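PDB 6C4M: yersinopine synthase from Yersinia pestis, which catalyses the NADPH-dependent reductive condensation of pyruvate with an aminobutanoate-histidine intermediate, the last step in making the metallophore yersinopine. Local coordinates for residues A[96-101]-A[118-123]; A[297-302]-A[427-432]; A[328-333]-A[358-363]; A[388-391]-A[397-400]. All coordinates share one frame; numbering follows the deposited sequence.

Along the chain, interaction 1 closes first, and interactions 3 and 4 follow one another inside the long loop that interaction 2 closes. Interaction 1 packs on strand 25-28 of the nucleotide-binding sheet, on the opposite side of the chain's centre from interactions 2 and 3, whose centres are about 34 and 40 Å from its own. Interactions 2 and 3 touch directly, L300 and I297 of helix 294-313 packing on Y361 and F358 of helix 350-364. Interaction 4, a hairpin about 25 Å from interaction 1 and about 23 Å from interaction 2 between centres, approaches NADP from the helical part. Together they sample both the cofactor-binding part and the helical part, which carries a subunit contact.

Interaction 1 of 4, residues A[96-101]-A[118-123]; sequences DQLAQA and YAVLQQ
L98 and Q123 meet side chain to side chain at about a right angle, and V120 lends a methyl to the same leucine. The CD1 methyl of L98 lies 3.8 Å from Q123 CB and equally close to the amide carbon CD, so this one methyl abuts the glutamine chain from CB to the amide. The same L98 CD1 is 4.1 Å from V120 CG1, and L98 CD2 also comes near that valine methyl. Q123 runs extended beyond CG (chi2 173°), which carries its amide past the leucine. There NE2 donates to A119 O at 3.0 Å, from above the carbonyl plane, tying the amide back to the backbone one turn earlier. The other end of the amide turns to a water: Q123 OE1 accepts from it at 2.9 Å, while the water accepts from L98 N and donates to Q97 OE1. Apolar packing and this water join the segments. The contact sets the 3-10 turn 98-100, after strand 93-95, against helix 117-121 and the residues that follow it. L98 and V120 also pack on L28 of strand 25-28, in the Rossmann-type nucleotide-binding part, and L121 packs against helix 144-154.

Interaction 2 of 4, residues A[297-302]-A[427-432]; sequences IADLAG and AQRLLQ
D299 and L430 provide the nearest CA atoms between segments 297-302 and 427-432 of helices 294-313 and 425-445, 8.1 Å apart, and the side chains of D299, R429 and L430 fill the gap. R429 grips D299 side-on, NE and NH2 both converging on the single oxygen OD1. The bond from R429 NH2 to D299 OD1 is the shorter at 2.8 Å and the straighter (154° at the hydrogen), arriving nearly in line with the C-O bond. R429 NE reaches D299 OD1 on the syn side at 3.1 Å and is more bent. Both nitrogens come from the same face of the carboxylate, whose plane is turned 38° from the guanidinium, while OD1 itself lies at the guanidinium edge. The arginine chain is extended until chi3 (78°), where it bends and brings NE round to the acid. D299 OD2 sits 3.6 Å from L430 CD2, where leucine and aspartate run alongside each other, pointing opposite ways. R433, one turn beyond R429, forms a weak, long ion pair with D299 OD2, and P262 of helix 255-264 also packs on the aspartate. The buried carboxylate thus has R429 on OD1 and a leucine methyl plus the weaker charge of R433 at OD2, which would favour its ionised form and probably gives the helices a charged tie, partly screened by solvent at R429.

Interaction 3 of 4, residues A[328-333]-A[358-363]; sequences DNYPVP and FVRYTA
The guanidinium of R360 meets Y330 at the edges of both flat groups: NH2 lies near the plane of the tyrosine ring at its rim, 4.0 Å from Y330 CB, and Y330 O lies at the guanidinium edge. A water shares that edge, and Y361 CE2 lies in plane on another side, beside NH1. R360 NH2 donates to Y330 O at 3.1 Å, on a lone pair in the carbonyl plane, although the oxygen is tilted 16° from the guanidinium plane. The water completes a second path between the same groups, accepting from R360 NE at 2.6 Å and donating to Y330 O at 2.6 Å, so the carbonyl takes two donors. An unusual chi2 of -118° bends the arginine chain and delivers its tip to this loop carbonyl. Farther along, apolar packing takes over: V332 CB lies 3.8 Å from A363 CB, and V332 CG1 rests on the same alanine methyl as well as near R360 O. Y330 also meets F381 edge-to-face, and L322 and L325 of helix 321-329 pack on the arginine. Such a loop, leaving the end of one helix and fastened across another by an arginine-to-carbonyl bond, belongs to the helical part of this opine dehydrogenase; R360 and A363 of helix 350-364 hold it, whereas F358, V359 and T362 pack on the same helix of the second subunit.

Interaction 4 of 4, residues A[388-391]-A[397-400]; sequences TVYQ and WHLP
This is a short antiparallel beta hairpin, strands 390-391 and 397-398, leading into helix 401-419, with P400 at its N-cap. Y390 and H398 form the hydrogen-bonded pair: H398 N donates to Y390 O at 2.6 Å, nearly in line with the carbonyl, and Y390 N returns a longer bond to H398 O. Q391 and W397 are the neighbouring non-hydrogen-bonded pair. On the face carrying Y390 and H398, the tyrosine ring lies over the histidine's CB, which sits 3.6 Å from the ring centroid. The two rings are almost parallel, 9° apart, but slid so far that they barely overlap. Y390 reaches this position because its CG sits between the backbone N and the carbonyl carbon (chi1 66°), folding the ring across the partner strand. On the other face, Q391 CG stands 3.4 Å from the centroid of the six-membered ring of W397, over its centre, and the amide stacks on the indole with planes 5° apart. The Q391 NE2 end is held by A395 O in the connecting turn. V389 adds apolar contacts, CG2 to W397 CZ3 at 4.0 Å and CG1 to L399 CD2. H398 NE2 is bonded to D392, and H451 meets its ring; the bound NADP lies about 7 Å from its side chain. Two backbone bonds and a CH-pi contact on each face hold the strands together, backbone bonds of V389 to L273 and of W397 to H449 and H451 tie the hairpin to its surroundings, and the aspartate would tend to polarise the imidazole.

Interaction 1 of 4, residues A[96-101]-A[118-123]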
# COMPACT_ATOMS: atom_id res chain seq x y z
N ASP A 96 -11.78 42.48 16.74
CA ASP A 96 -10.81 42.15 15.71
C ASP A 96 -9.48 42.85 15.95
O ASP A 96 -8.65 42.88 15.06
CB ASP A 96 -11.36 42.50 14.32
CG ASP A 96 -11.47 43.99 14.09
OD1 ASP A 96 -11.27 44.74 15.06
OD2 ASP A 96 -11.78 44.38 12.94
N GLN A 97 -9.26 43.37 17.14
CA GLN A 97 -7.98 43.93 17.54
C GLN A 97 -7.69 43.41 18.93
O GLN A 97 -8.52 43.55 19.83
CB GLN A 97 -7.98 45.48 17.53
CG GLN A 97 -7.92 46.14 16.16
CD GLN A 97 -6.76 45.64 15.29
OE1 GLN A 97 -5.61 45.51 15.74
NE2 GLN A 97 -7.07 45.33 14.04
N LEU A 98 -6.53 42.80 19.10
CA LEU A 98 -6.17 42.22 20.39
C LEU A 98 -5.96 43.27 21.45
O LEU A 98 -6.13 42.99 22.65
CB LEU A 98 -4.92 41.37 20.20
CG LEU A 98 -5.18 40.10 19.38
CD1 LEU A 98 -3.87 39.53 18.84
CD2 LEU A 98 -5.88 39.08 20.24
N ALA A 99 -5.62 44.50 21.05
CA ALA A 99 -5.62 45.58 22.02
C ALA A 99 -6.98 45.80 22.64
O ALA A 99 -7.06 46.44 23.69
CB ALA A 99 -5.13 46.87 21.36
N GLN A 100 -8.05 45.28 22.04
CA GLN A 100 -9.37 45.32 22.67
C GLN A 100 -9.66 44.09 23.54
O GLN A 100 -10.79 43.95 24.02
CB GLN A 100 -10.46 45.47 21.60
CG GLN A 100 -10.48 46.81 20.85
CD GLN A 100 -11.36 46.76 19.60
OE1 GLN A 100 -11.38 45.76 18.87
NE2 GLN A 100 -12.09 47.84 19.36
N ALA A 101 -8.69 43.20 23.74
CA ALA A 101 -8.88 42.01 24.59
C ALA A 101 -8.67 42.43 26.04
O ALA A 101 -7.61 42.22 26.64
CB ALA A 101 -7.93 40.88 24.17
N TYR A 118 2.74 33.09 20.07
CA TYR A 118 3.64 34.14 20.50
C TYR A 118 3.16 35.49 20.01
O TYR A 118 3.02 36.45 20.79
CB TYR A 118 5.06 33.88 20.00
CG TYR A 118 6.05 34.99 20.27
CD1 TYR A 118 6.54 35.21 21.56
CD2 TYR A 118 6.51 35.82 19.25
CE1 TYR A 118 7.45 36.22 21.82
CE2 TYR A 118 7.44 36.84 19.51
CZ TYR A 118 7.89 37.03 20.80
OH TYR A 118 8.81 38.02 21.09
N ALA A 119 2.88 35.57 18.70
CA ALA A 119 2.48 36.83 18.09
C ALA A 119 1.19 37.34 18.72
O ALA A 119 1.03 38.55 18.94
CB ALA A 119 2.32 36.64 16.56
N VAL A 120 0.28 36.43 19.08
CA VAL A 120 -0.97 36.80 19.72
C VAL A 120 -0.72 37.27 21.15
O VAL A 120 -1.11 38.38 21.53
CB VAL A 120 -1.97 35.62 19.68
CG1 VAL A 120 -3.20 35.90 20.59
CG2 VAL A 120 -2.43 35.35 18.26
N LEU A 121 -0.04 36.45 21.94
CA LEU A 121 0.13 36.78 23.35
C LEU A 121 0.87 38.10 23.55
O LEU A 121 0.57 38.82 24.51
CB LEU A 121 0.84 35.63 24.07
CG LEU A 121 -0.05 34.37 24.19
CD1 LEU A 121 0.81 33.21 24.65
CD2 LEU A 121 -1.23 34.54 25.10
N GLN A 122 1.80 38.45 22.65
CA GLN A 122 2.53 39.72 22.75
C GLN A 122 1.64 40.93 22.54
O GLN A 122 2.01 42.04 22.95
CB GLN A 122 3.67 39.76 21.73
CG GLN A 122 4.93 38.94 22.09
CD GLN A 122 5.63 39.38 23.38
OE1 GLN A 122 5.10 39.22 24.47
NE2 GLN A 122 6.82 39.93 23.26
N GLN A 123 0.50 40.75 21.89
CA GLN A 123 -0.41 41.85 21.65
C GLN A 123 -1.49 42.00 22.72
O GLN A 123 -2.28 42.93 22.65
CB GLN A 123 -1.08 41.69 20.28
CG GLN A 123 -0.14 41.91 19.07
CD GLN A 123 -0.82 41.56 17.76
OE1 GLN A 123 -1.67 42.30 17.26
NE2 GLN A 123 -0.47 40.41 17.20
O HOH W 1 -4.48 42.71 16.82

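Interaction 2 of 4, residues A[297-302]-A[427-432]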
# COMPACT_ATOMS: atom_id res chain seq x y z
N ILE A 297 9.16 7.25 4.87
CA ILE A 297 8.91 6.54 6.12
C ILE A 297 10.16 6.55 7.00
O ILE A 297 10.07 6.65 8.23
CB ILE A 297 8.43 5.11 5.81
CG1 ILE A 297 7.01 5.16 5.22
CG2 ILE A 297 8.52 4.20 7.02
CD1 ILE A 297 5.97 5.72 6.18
N ALA A 298 11.33 6.44 6.38
CA ALA A 298 12.58 6.54 7.13
C ALA A 298 12.70 7.90 7.80
O ALA A 298 13.19 8.00 8.94
CB ALA A 298 13.78 6.27 6.19
N ASP A 299 12.20 8.96 7.15
CA ASP A 299 12.22 10.28 7.81
C ASP A 299 11.21 10.34 8.96
O ASP A 299 11.44 11.03 9.96
CB ASP A 299 11.91 11.42 6.83
CG ASP A 299 13.05 11.74 5.87
OD1 ASP A 299 14.21 11.34 6.13
OD2 ASP A 299 12.79 12.45 4.88
N LEU A 300 10.06 9.67 8.82
CA LEU A 300 9.09 9.64 9.89
C LEU A 300 9.68 8.97 11.12
O LEU A 300 9.59 9.49 12.24
CB LEU A 300 7.82 8.93 9.42
CG LEU A 300 6.68 8.70 10.42
CD1 LEU A 300 6.25 9.97 11.00
CD2 LEU A 300 5.51 8.03 9.73
N ALA A 301 10.31 7.81 10.93
CA ALA A 301 10.93 7.13 12.05
C ALA A 301 12.10 7.93 12.62
O ALA A 301 12.27 7.98 13.84
CB ALA A 301 11.39 5.75 11.59
N GLY A 302 12.93 8.51 11.76
CA GLY A 302 14.08 9.27 12.24
C GLY A 302 13.70 10.53 13.01
O GLY A 302 14.35 10.90 14.00
N ALA A 427 15.26 16.10 11.49
CA ALA A 427 14.70 17.45 11.50
C ALA A 427 15.57 18.42 10.69
O ALA A 427 15.05 19.25 9.94
CB ALA A 427 14.55 17.96 12.93
N GLN A 428 16.88 18.32 10.84
CA GLN A 428 17.77 19.23 10.12
C GLN A 428 17.70 18.98 8.62
O GLN A 428 17.61 19.93 7.83
CB GLN A 428 19.18 19.04 10.68
CG GLN A 428 20.27 19.88 10.10
CD GLN A 428 21.57 19.63 10.84
OE1 GLN A 428 21.58 19.45 12.06
NE2 GLN A 428 22.67 19.58 10.10
N ARG A 429 17.68 17.71 8.20
CA ARG A 429 17.60 17.39 6.79
C ARG A 429 16.29 17.89 6.20
O ARG A 429 16.28 18.51 5.12
CB ARG A 429 17.79 15.88 6.59
CG ARG A 429 17.20 15.30 5.29
CD ARG A 429 17.66 13.81 4.97
NE ARG A 429 16.94 12.79 5.76
CZ ARG A 429 17.38 12.26 6.90
NH1 ARG A 429 18.55 12.60 7.43
NH2 ARG A 429 16.63 11.35 7.53
N LEU A 430 15.19 17.69 6.93
CA LEU A 430 13.87 18.13 6.48
C LEU A 430 13.81 19.64 6.31
O LEU A 430 13.22 20.14 5.35
CB LEU A 430 12.81 17.67 7.46
CG LEU A 430 12.49 16.20 7.63
CD1 LEU A 430 11.52 15.90 8.77
CD2 LEU A 430 11.92 15.68 6.31
N LEU A 431 14.36 20.39 7.26
CA LEU A 431 14.28 21.84 7.13
C LEU A 431 15.26 22.38 6.09
O LEU A 431 14.95 23.36 5.40
CB LEU A 431 14.50 22.50 8.49
CG LEU A 431 13.30 22.40 9.44
CD1 LEU A 431 13.62 22.98 10.81
CD2 LEU A 431 12.04 23.07 8.87
N GLN A 432 16.44 21.77 5.97
CA GLN A 432 17.36 22.14 4.90
C GLN A 432 16.70 21.97 3.55
O GLN A 432 16.85 22.82 2.66
CB GLN A 432 18.62 21.29 4.98
CG GLN A 432 19.52 21.62 6.13
CD GLN A 432 20.73 20.73 6.16
OE1 GLN A 432 20.74 19.68 5.51
NE2 GLN A 432 21.77 21.15 6.87

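Interaction 3 of 4, residues A[328-333]-A[358-363]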
# COMPACT_ATOMS: atom_id res chain seq x y z
N ASP A 328 -4.51 5.75 19.78
CA ASP A 328 -5.10 7.04 20.15
C ASP A 328 -5.66 7.82 18.97
O ASP A 328 -6.39 8.79 19.20
CB ASP A 328 -4.07 7.91 20.85
CG ASP A 328 -3.56 7.29 22.15
OD1 ASP A 328 -4.20 6.35 22.67
OD2 ASP A 328 -2.51 7.76 22.65
N ASN A 329 -5.35 7.46 17.71
CA ASN A 329 -5.84 8.24 16.58
C ASN A 329 -6.69 7.39 15.62
O ASN A 329 -7.92 7.43 15.70
CB ASN A 329 -4.67 8.93 15.89
CG ASN A 329 -4.06 10.02 16.75
OD1 ASN A 329 -4.43 11.19 16.63
ND2 ASN A 329 -3.16 9.64 17.68
N TYR A 330 -6.06 6.61 14.71
CA TYR A 330 -6.83 5.86 13.71
C TYR A 330 -6.28 4.44 13.61
O TYR A 330 -5.11 4.25 13.27
CB TYR A 330 -6.78 6.59 12.36
CG TYR A 330 -7.04 8.07 12.48
CD1 TYR A 330 -5.99 8.96 12.67
CD2 TYR A 330 -8.34 8.58 12.43
CE1 TYR A 330 -6.21 10.33 12.79
CE2 TYR A 330 -8.58 9.96 12.55
CZ TYR A 330 -7.50 10.83 12.73
OH TYR A 330 -7.69 12.20 12.86
N PRO A 331 -7.05 3.41 13.94
CA PRO A 331 -6.51 2.05 13.96
C PRO A 331 -6.55 1.37 12.61
O PRO A 331 -7.35 1.71 11.73
CB PRO A 331 -7.44 1.33 14.94
CG PRO A 331 -8.74 1.96 14.68
CD PRO A 331 -8.41 3.45 14.51
N VAL A 332 -5.69 0.38 12.46
CA VAL A 332 -5.70 -0.47 11.27
C VAL A 332 -5.79 -1.92 11.74
O VAL A 332 -5.44 -2.25 12.89
CB VAL A 332 -4.47 -0.23 10.37
CG1 VAL A 332 -4.38 1.27 9.92
CG2 VAL A 332 -3.16 -0.66 11.06
N PRO A 333 -6.25 -2.81 10.86
CA PRO A 333 -6.42 -4.23 11.24
C PRO A 333 -5.13 -4.83 11.77
O PRO A 333 -4.03 -4.47 11.35
CB PRO A 333 -6.85 -4.90 9.94
CG PRO A 333 -7.34 -3.81 9.06
CD PRO A 333 -6.66 -2.55 9.47
N PHE A 358 5.38 1.82 7.21
CA PHE A 358 4.92 1.74 5.83
C PHE A 358 3.66 0.91 5.75
O PHE A 358 2.70 1.29 5.06
CB PHE A 358 6.02 1.17 4.90
CG PHE A 358 5.61 1.18 3.46
CD1 PHE A 358 4.84 0.16 2.95
CD2 PHE A 358 5.94 2.24 2.64
CE1 PHE A 358 4.43 0.18 1.62
CE2 PHE A 358 5.54 2.26 1.33
CZ PHE A 358 4.77 1.22 0.82
N VAL A 359 3.60 -0.19 6.49
CA VAL A 359 2.39 -1.01 6.46
C VAL A 359 1.23 -0.21 7.02
O VAL A 359 0.13 -0.18 6.43
CB VAL A 359 2.61 -2.34 7.21
CG1 VAL A 359 1.31 -3.12 7.30
CG2 VAL A 359 3.61 -3.22 6.49
N ARG A 360 1.45 0.47 8.14
CA ARG A 360 0.40 1.29 8.71
C ARG A 360 -0.18 2.28 7.70
O ARG A 360 -1.40 2.32 7.49
CB ARG A 360 0.93 2.03 9.93
CG ARG A 360 -0.18 2.55 10.78
CD ARG A 360 -0.11 4.01 10.86
NE ARG A 360 -1.27 4.51 11.58
CZ ARG A 360 -1.70 5.75 11.53
NH1 ARG A 360 -1.03 6.66 10.81
NH2 ARG A 360 -2.79 6.06 12.22
N TYR A 361 0.67 3.08 7.03
CA TYR A 361 0.14 4.07 6.09
C TYR A 361 -0.47 3.44 4.85
O TYR A 361 -1.42 3.99 4.28
CB TYR A 361 1.22 5.10 5.75
CG TYR A 361 1.28 6.10 6.87
CD1 TYR A 361 0.44 7.21 6.87
CD2 TYR A 361 2.13 5.92 7.95
CE1 TYR A 361 0.44 8.11 7.93
CE2 TYR A 361 2.13 6.81 9.02
CZ TYR A 361 1.29 7.90 9.01
OH TYR A 361 1.33 8.81 10.07
N THR A 362 0.02 2.29 4.41
CA THR A 362 -0.67 1.57 3.34
C THR A 362 -2.07 1.17 3.79
O THR A 362 -3.06 1.42 3.10
CB THR A 362 0.17 0.36 2.92
OG1 THR A 362 1.44 0.80 2.51
CG2 THR A 362 -0.51 -0.48 1.79
N ALA A 363 -2.17 0.58 4.99
CA ALA A 363 -3.47 0.11 5.48
C ALA A 363 -4.46 1.26 5.63
O ALA A 363 -5.66 1.10 5.39
CB ALA A 363 -3.28 -0.58 6.82
O HOH W 2 -2.99 2.88 12.53

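Interaction 4 of 4, residues A[388-391]-A[397-400]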
# COMPACT_ATOMS: atom_id res chain seq x y z
N THR A 388 -0.96 24.04 -2.63
CA THR A 388 0.15 24.71 -3.30
C THR A 388 0.29 26.15 -2.82
O THR A 388 -0.61 26.73 -2.22
CB THR A 388 -0.04 24.71 -4.83
OG1 THR A 388 -1.11 25.58 -5.19
CG2 THR A 388 -0.34 23.31 -5.35
N VAL A 389 1.44 26.74 -3.15
CA VAL A 389 1.61 28.18 -3.00
C VAL A 389 0.48 28.88 -3.74
O VAL A 389 -0.04 28.35 -4.73
CB VAL A 389 2.96 28.68 -3.51
CG1 VAL A 389 4.08 28.17 -2.63
CG2 VAL A 389 3.17 28.27 -4.99
N TYR A 390 0.14 30.09 -3.30
CA TYR A 390 -0.98 30.82 -3.85
C TYR A 390 -0.73 32.31 -3.65
O TYR A 390 0.06 32.71 -2.78
CB TYR A 390 -2.30 30.40 -3.18
CG TYR A 390 -2.38 30.76 -1.71
CD1 TYR A 390 -2.86 32.01 -1.30
CD2 TYR A 390 -1.98 29.86 -0.73
CE1 TYR A 390 -2.94 32.34 0.05
CE2 TYR A 390 -2.06 30.19 0.64
CZ TYR A 390 -2.54 31.43 1.02
OH TYR A 390 -2.62 31.80 2.35
N GLN A 391 -1.41 33.13 -4.45
CA GLN A 391 -1.33 34.58 -4.32
C GLN A 391 -2.53 35.13 -3.55
O GLN A 391 -3.65 34.63 -3.65
CB GLN A 391 -1.25 35.23 -5.70
CG GLN A 391 0.13 35.15 -6.28
CD GLN A 391 0.17 35.66 -7.71
OE1 GLN A 391 -0.45 35.09 -8.61
NE2 GLN A 391 0.90 36.73 -7.91
N TRP A 397 2.68 36.12 -2.90
CA TRP A 397 2.69 34.67 -2.77
C TRP A 397 2.74 34.24 -1.31
O TRP A 397 3.48 34.81 -0.50
CB TRP A 397 3.88 34.08 -3.52
CG TRP A 397 3.74 34.16 -4.99
CD1 TRP A 397 4.31 35.08 -5.82
CD2 TRP A 397 2.98 33.27 -5.82
NE1 TRP A 397 3.95 34.81 -7.11
CE2 TRP A 397 3.13 33.71 -7.14
CE3 TRP A 397 2.19 32.13 -5.57
CZ2 TRP A 397 2.53 33.06 -8.23
CZ3 TRP A 397 1.58 31.51 -6.63
CH2 TRP A 397 1.76 31.97 -7.96
N HIS A 398 1.94 33.22 -0.99
CA HIS A 398 1.88 32.60 0.33
C HIS A 398 2.16 31.11 0.24
O HIS A 398 1.92 30.46 -0.78
CB HIS A 398 0.49 32.73 0.98
CG HIS A 398 0.15 34.10 1.47
ND1 HIS A 398 -0.02 34.38 2.81
CD2 HIS A 398 -0.11 35.24 0.80
CE1 HIS A 398 -0.33 35.66 2.95
NE2 HIS A 398 -0.40 36.20 1.74
N LEU A 399 2.61 30.55 1.36
CA LEU A 399 2.54 29.12 1.62
C LEU A 399 1.22 28.76 2.26
O LEU A 399 0.72 29.51 3.12
CB LEU A 399 3.67 28.71 2.54
CG LEU A 399 5.04 28.83 1.89
CD1 LEU A 399 6.09 28.99 2.96
CD2 LEU A 399 5.31 27.59 1.05
N PRO A 400 0.63 27.60 1.93
CA PRO A 400 -0.55 27.13 2.67
C PRO A 400 -0.16 26.68 4.07
O PRO A 400 1.01 26.49 4.40
CB PRO A 400 -1.07 25.98 1.83
CG PRO A 400 0.12 25.48 1.08
CD PRO A 400 1.06 26.63 0.90